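Local coordinates for uncharacterized protein (Aeromonas hydrophila J-1, PDB 6R1J), which probably serves as one component of the AHL tripartite alpha-pore-forming toxin, here in a soluble, engineered form, at residues 11-16 / 43-48; 38-43 / 205-210; 146-151 / 167-172. The protein carries 3 engineered substitutions. All blocks are in the same frame, centred on the assembly; numbering follows the deposited sequence.

Contact 1 (11-16 / 43-48); sequences ANMQQA and ALLPQV
M13 and L45 form the tight part of this contact, meeting at two points along their side chains. The M13 chain runs outward and then bends at its thioether (chi3 80°), which swings CE against L45 CD2 at 4.1 Å; nearer its root, M13 CB lies 4.2 Å from L45 CD1. L45 itself is extended, with CD1 anti to CA (chi2 -174°), so that its two methyls fork over separate parts of the methionine, one near the backbone and one at the tip. Both residues are buried. F207, F211 and Q210 of helix 163-236 also pack on M13, while V40 touches both M13 and L45, and I10 adds to the wall around L45.

The two segments belong to helices 5-21 and 28-70 of a long, all-helical bundle, consistent with the elongated helical bundles of ClyA-like alpha-pore-forming toxins. Helix 28-70 is kinked here, because the proline nitrogen of P46 cannot bond to the preceding turn.

Toward solvent the packing thins, and there the partly exposed Q14 contributes its aliphatic CG, 4.2 Å from L45 CD1. N12 and Q15 face other protein: N12 lies toward helix 163-236, and the buried Q15 bonds through OE1 and NE2 to S24 N and S22 O of the second subunit.

Contact 2 (38-43 / 205-210); sequences GEVVAA and TAFSQQ
F207 holds its CG anti to the backbone N (chi1 -177°), which sends the phenyl ring straight out from helix 163-236 toward V40 and V41. V40 answers from the opposite direction: its CG1 is likewise anti to the backbone N (chi1 169°), and this one methyl meets the far end of the ring. V40 CG1 meets the ring at its edge, 4.0 Å from F207 CZ and in the ring plane. This is therefore aliphatic packing against the rim of the ring and not a CH-pi contact over its face. V41 makes the looser second contact, its CG2 standing 4.5 Å from F207 CE2, also near the ring plane. The valines thus sit along adjacent carbons of the same edge.

Reaching that far is necessary because the backbones are well separated: the closest CA atoms, those of V40 and F207, are 10.7 Å apart, and the segments bury just 90 Å² between them. The ring spans the interior of the multi-helix bundle from helix 163-236 to helix 28-70, where the chain makes a wider pi-type turn at 40-43. Other helices complete its surroundings, with A16 of helix 5-21, I113 of helix 78-157 and V37 packing on F207, while A109 presses on V40.

V41 is only partly buried, touches E17, and has its side chain about 5 Å from a bound sodium ion. S208 OG is hydrogen-bonded to N110 OD1 of helix 78-157, and on another side of the helix A206 packs on Q195 of the second subunit.

Contact 3 (146-151 / 167-172); sequences DSLNKK and IALAVT
L148 and L169 face each other across an antiparallel helical hairpin formed by helices 78-157 and 163-236, whose local axes run at 160° and approach to 10.4 Å. The two leucine side chains cross obliquely, and L148 CD2 comes against L169 CD1 at 3.6 Å. L169 leaves its helix with CG anti to the backbone N (chi1 -166°), and from there its other methyl, CD2, reaches past the side chain of L148 to the backbone, 3.5 Å from L148 O.

T172, one turn further on, meets L148 at about a right angle. Its methyl CG2 approaches both branches of the leucine and is 3.7 Å from L148 CD1, so L148 is wedged between L169 and T172. L173 and T176 of the same partner helix also touch L148.

This is the far end of the rod, close to the turn that joins the two helices, and both K151 and T172 are exposed. K150 packs on S226 of the third subunit. K151 covers L169 obliquely with its aliphatic chain: a bend at chi3 (45°) lays CE 3.7 Å from L169 CD1, with the ammonium NZ at 4.0 Å from that same methyl.

Contacts 1 and 2 are parts of one packed region, with centres 6 Å apart and A43 in common. Between them, L45 N is probably hydrogen-bonded to V40 O at 2.9 Å, a five-residue step that fits the wide turn there, and N12 ND2 to Q210 OE1 at 3.0 Å. The F207 ring also packs on helix 5-21, with CE2 3.3 Å from M13 O. The side chain of Q14, in contact 1, is about 9 Å from a bound sodium ion, and a sodium ion also lies near contact 2. Contact 3 is remote: its centre is 58 Å from that of contact 2, although helix 163-236 runs through both, and 63 Å from that of contact 1.

Contact 1 (11-16 / 43-48)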
loop_
_atom_site.group_PDB
_atom_site.type_symbol
_atom_site.label_atom_id
_atom_site.label_comp_id
_atom_site.label_asym_id
_atom_site.label_seq_id
_atom_site.Cartn_x
_atom_site.Cartn_y
_atom_site.Cartn_z
ATOM N N ALA A 11 15.278 19.069 1.020
ATOM C CA ALA A 11 13.989 19.718 1.316
ATOM C C ALA A 11 12.949 18.656 1.691
ATOM O O ALA A 11 12.223 18.846 2.693
ATOM C CB ALA A 11 13.552 20.551 0.136
ATOM N N ASN A 12 12.896 17.572 0.929
ATOM C CA ASN A 12 11.937 16.464 1.127
ATOM C C ASN A 12 12.221 15.783 2.471
ATOM O O ASN A 12 11.258 15.465 3.174
ATOM C CB ASN A 12 11.973 15.491 -0.049
ATOM C CG ASN A 12 11.467 16.129 -1.329
ATOM O OD1 ASN A 12 10.658 17.040 -1.254
ATOM N ND2 ASN A 12 11.949 15.676 -2.475
ATOM N N MET A 13 13.481 15.540 2.781
ATOM C CA MET A 13 13.899 14.945 4.074
ATOM C C MET A 13 13.477 15.863 5.225
ATOM O O MET A 13 12.952 15.333 6.199
ATOM C CB MET A 13 15.396 14.705 4.103
ATOM C CG MET A 13 15.798 13.510 3.273
ATOM S SD MET A 13 17.587 13.360 3.073
ATOM C CE MET A 13 18.035 12.623 4.635
ATOM N N GLN A 14 13.604 17.184 5.082
ATOM C CA GLN A 14 13.180 18.162 6.133
ATOM C C GLN A 14 11.667 18.058 6.377
ATOM O O GLN A 14 11.231 18.018 7.556
ATOM C CB GLN A 14 13.669 19.579 5.789
ATOM C CG GLN A 14 15.180 19.736 5.927
ATOM C CD GLN A 14 15.741 20.925 5.179
ATOM O OE1 GLN A 14 15.126 21.410 4.251
ATOM N NE2 GLN A 14 16.949 21.345 5.527
ATOM N N GLN A 15 10.869 17.946 5.325
ATOM C CA GLN A 15 9.410 17.762 5.472
ATOM C C GLN A 15 9.120 16.409 6.125
ATOM O O GLN A 15 8.274 16.358 7.023
ATOM C CB GLN A 15 8.716 17.776 4.118
ATOM C CG GLN A 15 7.271 17.291 4.161
ATOM C CD GLN A 15 6.336 18.208 4.929
ATOM O OE1 GLN A 15 5.563 18.956 4.313
ATOM N NE2 GLN A 15 6.394 18.168 6.266
ATOM N N ALA A 16 9.744 15.328 5.673
ATOM C CA ALA A 16 9.399 13.997 6.221
ATOM C C ALA A 16 9.707 14.013 7.730
ATOM O O ALA A 16 8.884 13.485 8.510
ATOM C CB ALA A 16 10.128 12.893 5.514
ATOM N N ALA A 43 22.361 18.138 12.066
ATOM C CA ALA A 43 23.830 18.068 11.937
ATOM C C ALA A 43 24.287 17.626 10.531
ATOM O O ALA A 43 25.149 18.303 9.971
ATOM C CB ALA A 43 24.349 17.148 13.014
ATOM N N LEU A 44 23.692 16.594 9.919
ATOM C CA LEU A 44 24.283 16.017 8.683
ATOM C C LEU A 44 23.855 16.831 7.441
ATOM O O LEU A 44 24.756 17.102 6.617
ATOM C CB LEU A 44 23.928 14.531 8.577
ATOM C CG LEU A 44 24.322 13.833 7.268
ATOM C CD1 LEU A 44 25.825 13.756 7.098
ATOM C CD2 LEU A 44 23.708 12.433 7.198
ATOM N N LEU A 45 22.613 17.300 7.327
ATOM C CA LEU A 45 22.205 18.005 6.080
ATOM C C LEU A 45 22.992 19.312 5.934
ATOM O O LEU A 45 23.383 19.628 4.822
ATOM C CB LEU A 45 20.694 18.150 5.986
ATOM C CG LEU A 45 19.931 16.825 5.949
ATOM C CD1 LEU A 45 18.464 17.068 5.716
ATOM C CD2 LEU A 45 20.497 15.858 4.918
ATOM N N PRO A 46 23.293 20.095 6.996
ATOM C CA PRO A 46 24.232 21.221 6.869
ATOM C C PRO A 46 25.628 20.801 6.370
ATOM O O PRO A 46 26.192 21.505 5.554
ATOM C CB PRO A 46 24.246 21.828 8.289
ATOM C CG PRO A 46 22.864 21.488 8.816
ATOM C CD PRO A 46 22.652 20.068 8.321
ATOM N N GLN A 47 26.172 19.662 6.818
ATOM C CA GLN A 47 27.477 19.152 6.351
ATOM C C GLN A 47 27.361 18.758 4.875
ATOM O O GLN A 47 28.352 18.963 4.124
ATOM C CB GLN A 47 28.005 17.967 7.165
ATOM C CG GLN A 47 28.357 18.308 8.609
ATOM C CD GLN A 47 28.624 17.058 9.422
ATOM O OE1 GLN A 47 28.065 15.994 9.178
ATOM N NE2 GLN A 47 29.467 17.181 10.430
ATOM N N VAL A 48 26.219 18.234 4.444
ATOM C CA VAL A 48 26.015 17.934 2.997
ATOM C C VAL A 48 26.001 19.265 2.228
ATOM O O VAL A 48 26.581 19.310 1.129
ATOM C CB VAL A 48 24.755 17.102 2.703
ATOM C CG1 VAL A 48 24.522 16.978 1.209
ATOM C CG2 VAL A 48 24.821 15.730 3.366
#

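Contact 2 (38-43 / 205-210)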
loop_
_atom_site.group_PDB
_atom_site.type_symbol
_atom_site.label_atom_id
_atom_site.label_comp_id
_atom_site.label_asym_id
_atom_site.label_seq_id
_atom_site.Cartn_x
_atom_site.Cartn_y
_atom_site.Cartn_z
ATOM N N GLY A 38 16.063 13.481 13.460
ATOM C CA GLY A 38 16.320 14.789 14.079
ATOM C C GLY A 38 17.778 15.188 13.934
ATOM O O GLY A 38 18.029 16.359 13.562
ATOM N N GLU A 39 18.695 14.263 14.227
ATOM C CA GLU A 39 20.164 14.477 14.139
ATOM C C GLU A 39 20.575 14.648 12.669
ATOM O O GLU A 39 21.520 15.375 12.406
ATOM C CB GLU A 39 20.946 13.296 14.714
ATOM C CG GLU A 39 20.803 13.102 16.215
ATOM C CD GLU A 39 21.188 11.704 16.700
ATOM O OE1 GLU A 39 21.494 10.809 15.853
ATOM O OE2 GLU A 39 21.175 11.485 17.935
ATOM N N VAL A 40 19.948 13.931 11.741
ATOM C CA VAL A 40 20.277 14.060 10.289
ATOM C C VAL A 40 19.933 15.478 9.842
ATOM O O VAL A 40 20.760 16.085 9.179
ATOM C CB VAL A 40 19.547 13.007 9.437
ATOM C CG1 VAL A 40 19.651 13.291 7.961
ATOM C CG2 VAL A 40 20.123 11.642 9.705
ATOM N N VAL A 41 18.761 15.972 10.207
ATOM C CA VAL A 41 18.273 17.310 9.778
ATOM C C VAL A 41 19.113 18.400 10.460
ATOM O O VAL A 41 19.512 19.351 9.746
ATOM C CB VAL A 41 16.769 17.458 10.033
ATOM C CG1 VAL A 41 16.318 18.905 9.925
ATOM C CG2 VAL A 41 15.996 16.546 9.086
ATOM N N ALA A 42 19.434 18.232 11.749
ATOM C CA ALA A 42 20.199 19.222 12.550
ATOM C C ALA A 42 21.677 19.274 12.142
ATOM O O ALA A 42 22.180 20.361 11.953
ATOM C CB ALA A 42 20.108 18.903 14.026
ATOM N N ALA A 43 22.361 18.138 12.066
ATOM C CA ALA A 43 23.830 18.068 11.937
ATOM C C ALA A 43 24.287 17.626 10.531
ATOM O O ALA A 43 25.149 18.303 9.971
ATOM C CB ALA A 43 24.349 17.148 13.014
ATOM N N THR A 205 9.692 5.381 5.560
ATOM C CA THR A 205 10.118 4.779 4.268
ATOM C C THR A 205 10.391 5.934 3.281
ATOM O O THR A 205 11.356 5.858 2.527
ATOM C CB THR A 205 9.065 3.807 3.711
ATOM O OG1 THR A 205 8.905 2.775 4.685
ATOM C CG2 THR A 205 9.467 3.210 2.374
ATOM N N ALA A 206 9.559 6.962 3.305
ATOM C CA ALA A 206 9.697 8.098 2.366
ATOM C C ALA A 206 10.987 8.834 2.716
ATOM O O ALA A 206 11.744 9.218 1.823
ATOM C CB ALA A 206 8.475 8.957 2.432
ATOM N N PHE A 207 11.274 8.997 4.000
ATOM C CA PHE A 207 12.498 9.704 4.453
ATOM C C PHE A 207 13.718 8.964 3.935
ATOM O O PHE A 207 14.627 9.535 3.354
ATOM C CB PHE A 207 12.530 9.861 5.971
ATOM C CG PHE A 207 13.730 10.632 6.448
ATOM C CD1 PHE A 207 14.974 10.039 6.507
ATOM C CD2 PHE A 207 13.609 11.972 6.792
ATOM C CE1 PHE A 207 16.088 10.765 6.916
ATOM C CE2 PHE A 207 14.715 12.684 7.223
ATOM C CZ PHE A 207 15.952 12.082 7.278
ATOM N N SER A 208 13.712 7.664 4.116
ATOM C CA SER A 208 14.780 6.755 3.665
ATOM C C SER A 208 14.914 6.724 2.120
ATOM O O SER A 208 16.033 6.630 1.654
ATOM C CB SER A 208 14.512 5.391 4.242
ATOM O OG SER A 208 15.512 4.489 3.808
ATOM N N GLN A 209 13.822 6.749 1.361
ATOM C CA GLN A 209 13.895 6.846 -0.128
ATOM C C GLN A 209 14.609 8.171 -0.499
ATOM O O GLN A 209 15.530 8.122 -1.286
ATOM C CB GLN A 209 12.487 6.696 -0.720
ATOM C CG GLN A 209 12.406 6.694 -2.260
ATOM C CD GLN A 209 12.381 8.100 -2.844
ATOM O OE1 GLN A 209 11.757 9.015 -2.313
ATOM N NE2 GLN A 209 13.120 8.293 -3.922
ATOM N N GLN A 210 14.200 9.311 0.046
ATOM C CA GLN A 210 14.849 10.622 -0.218
ATOM C C GLN A 210 16.300 10.580 0.262
ATOM O O GLN A 210 17.217 11.051 -0.464
ATOM C CB GLN A 210 14.055 11.734 0.450
ATOM C CG GLN A 210 12.643 11.861 -0.092
ATOM C CD GLN A 210 12.593 12.494 -1.467
ATOM O OE1 GLN A 210 13.517 13.216 -1.847
ATOM N NE2 GLN A 210 11.519 12.205 -2.192
#

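Contact 3 (146-151 / 167-172)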
loop_
_atom_site.group_PDB
_atom_site.type_symbol
_atom_site.label_atom_id
_atom_site.label_comp_id
_atom_site.label_asym_id
_atom_site.label_seq_id
_atom_site.Cartn_x
_atom_site.Cartn_y
_atom_site.Cartn_z
ATOM N N ASP A 146 -25.188 -15.150 23.285
ATOM C CA ASP A 146 -26.358 -15.684 22.520
ATOM C C ASP A 146 -27.039 -16.779 23.346
ATOM O O ASP A 146 -28.282 -16.696 23.488
ATOM C CB ASP A 146 -25.983 -16.239 21.135
ATOM C CG ASP A 146 -25.644 -15.178 20.095
ATOM O OD1 ASP A 146 -25.940 -13.983 20.343
ATOM O OD2 ASP A 146 -25.085 -15.551 19.033
ATOM N N SER A 147 -26.269 -17.768 23.832
ATOM C CA SER A 147 -26.734 -18.843 24.754
ATOM C C SER A 147 -27.457 -18.227 25.948
ATOM O O SER A 147 -28.623 -18.598 26.174
ATOM C CB SER A 147 -25.620 -19.702 25.269
ATOM O OG SER A 147 -25.322 -20.740 24.358
ATOM N N LEU A 148 -26.765 -17.356 26.695
ATOM C CA LEU A 148 -27.301 -16.710 27.927
ATOM C C LEU A 148 -28.664 -16.073 27.629
ATOM O O LEU A 148 -29.589 -16.335 28.416
ATOM C CB LEU A 148 -26.318 -15.682 28.508
ATOM C CG LEU A 148 -25.040 -16.242 29.148
ATOM C CD1 LEU A 148 -24.189 -15.109 29.705
ATOM C CD2 LEU A 148 -25.328 -17.256 30.252
ATOM N N ASN A 149 -28.801 -15.319 26.529
ATOM C CA ASN A 149 -30.059 -14.606 26.152
ATOM C C ASN A 149 -31.155 -15.597 25.716
ATOM O O ASN A 149 -32.333 -15.260 25.909
ATOM C CB ASN A 149 -29.807 -13.499 25.127
ATOM C CG ASN A 149 -29.374 -12.199 25.768
ATOM O OD1 ASN A 149 -29.793 -11.889 26.884
ATOM N ND2 ASN A 149 -28.559 -11.423 25.067
ATOM N N LYS A 150 -30.800 -16.765 25.168
ATOM C CA LYS A 150 -31.766 -17.842 24.805
ATOM C C LYS A 150 -32.277 -18.520 26.089
ATOM O O LYS A 150 -33.449 -18.932 26.108
ATOM C CB LYS A 150 -31.137 -18.844 23.830
ATOM C CG LYS A 150 -31.108 -18.380 22.385
ATOM C CD LYS A 150 -30.264 -19.247 21.482
ATOM C CE LYS A 150 -30.037 -18.600 20.132
ATOM N NZ LYS A 150 -28.873 -19.192 19.436
ATOM N N LYS A 151 -31.426 -18.669 27.110
ATOM C CA LYS A 151 -31.807 -19.219 28.445
ATOM C C LYS A 151 -32.717 -18.214 29.164
ATOM O O LYS A 151 -33.669 -18.664 29.823
ATOM C CB LYS A 151 -30.579 -19.526 29.308
ATOM C CG LYS A 151 -29.751 -20.724 28.864
ATOM C CD LYS A 151 -28.528 -20.937 29.726
ATOM C CE LYS A 151 -28.830 -20.823 31.208
ATOM N NZ LYS A 151 -27.654 -21.168 32.038
ATOM N N ILE A 167 -32.577 -14.582 38.429
ATOM C CA ILE A 167 -31.804 -13.710 39.380
ATOM C C ILE A 167 -30.306 -14.056 39.238
ATOM O O ILE A 167 -29.489 -13.098 39.232
ATOM C CB ILE A 167 -32.383 -13.814 40.820
ATOM C CG1 ILE A 167 -33.803 -13.226 40.891
ATOM C CG2 ILE A 167 -31.481 -13.147 41.846
ATOM C CD1 ILE A 167 -34.672 -13.775 42.011
ATOM N N ALA A 168 -29.970 -15.350 39.060
ATOM C CA ALA A 168 -28.602 -15.867 38.817
ATOM C C ALA A 168 -28.093 -15.430 37.437
ATOM O O ALA A 168 -27.078 -14.713 37.386
ATOM C CB ALA A 168 -28.560 -17.374 38.944
ATOM N N LEU A 169 -28.764 -15.869 36.364
ATOM C CA LEU A 169 -28.416 -15.575 34.941
ATOM C C LEU A 169 -28.122 -14.080 34.733
ATOM O O LEU A 169 -27.244 -13.787 33.917
ATOM C CB LEU A 169 -29.575 -16.009 34.042
ATOM C CG LEU A 169 -29.243 -16.094 32.559
ATOM C CD1 LEU A 169 -28.328 -17.275 32.299
ATOM C CD2 LEU A 169 -30.516 -16.216 31.741
ATOM N N ALA A 170 -28.865 -13.179 35.395
ATOM C CA ALA A 170 -28.716 -11.698 35.346
ATOM C C ALA A 170 -27.263 -11.270 35.622
ATOM O O ALA A 170 -26.813 -10.265 35.002
ATOM C CB ALA A 170 -29.636 -11.049 36.356
ATOM N N VAL A 171 -26.597 -11.951 36.569
ATOM C CA VAL A 171 -25.190 -11.684 37.000
ATOM C C VAL A 171 -24.244 -12.222 35.924
ATOM O O VAL A 171 -23.250 -11.537 35.634
ATOM C CB VAL A 171 -24.854 -12.315 38.365
ATOM C CG1 VAL A 171 -23.364 -12.238 38.680
ATOM C CG2 VAL A 171 -25.677 -11.707 39.493
ATOM N N THR A 172 -24.499 -13.422 35.396
ATOM C CA THR A 172 -23.671 -14.013 34.308
ATOM C C THR A 172 -23.737 -13.116 33.055
ATOM O O THR A 172 -22.705 -12.949 32.397
ATOM C CB THR A 172 -24.132 -15.431 33.944
ATOM O OG1 THR A 172 -24.387 -16.182 35.138
ATOM C CG2 THR A 172 -23.121 -16.162 33.087
#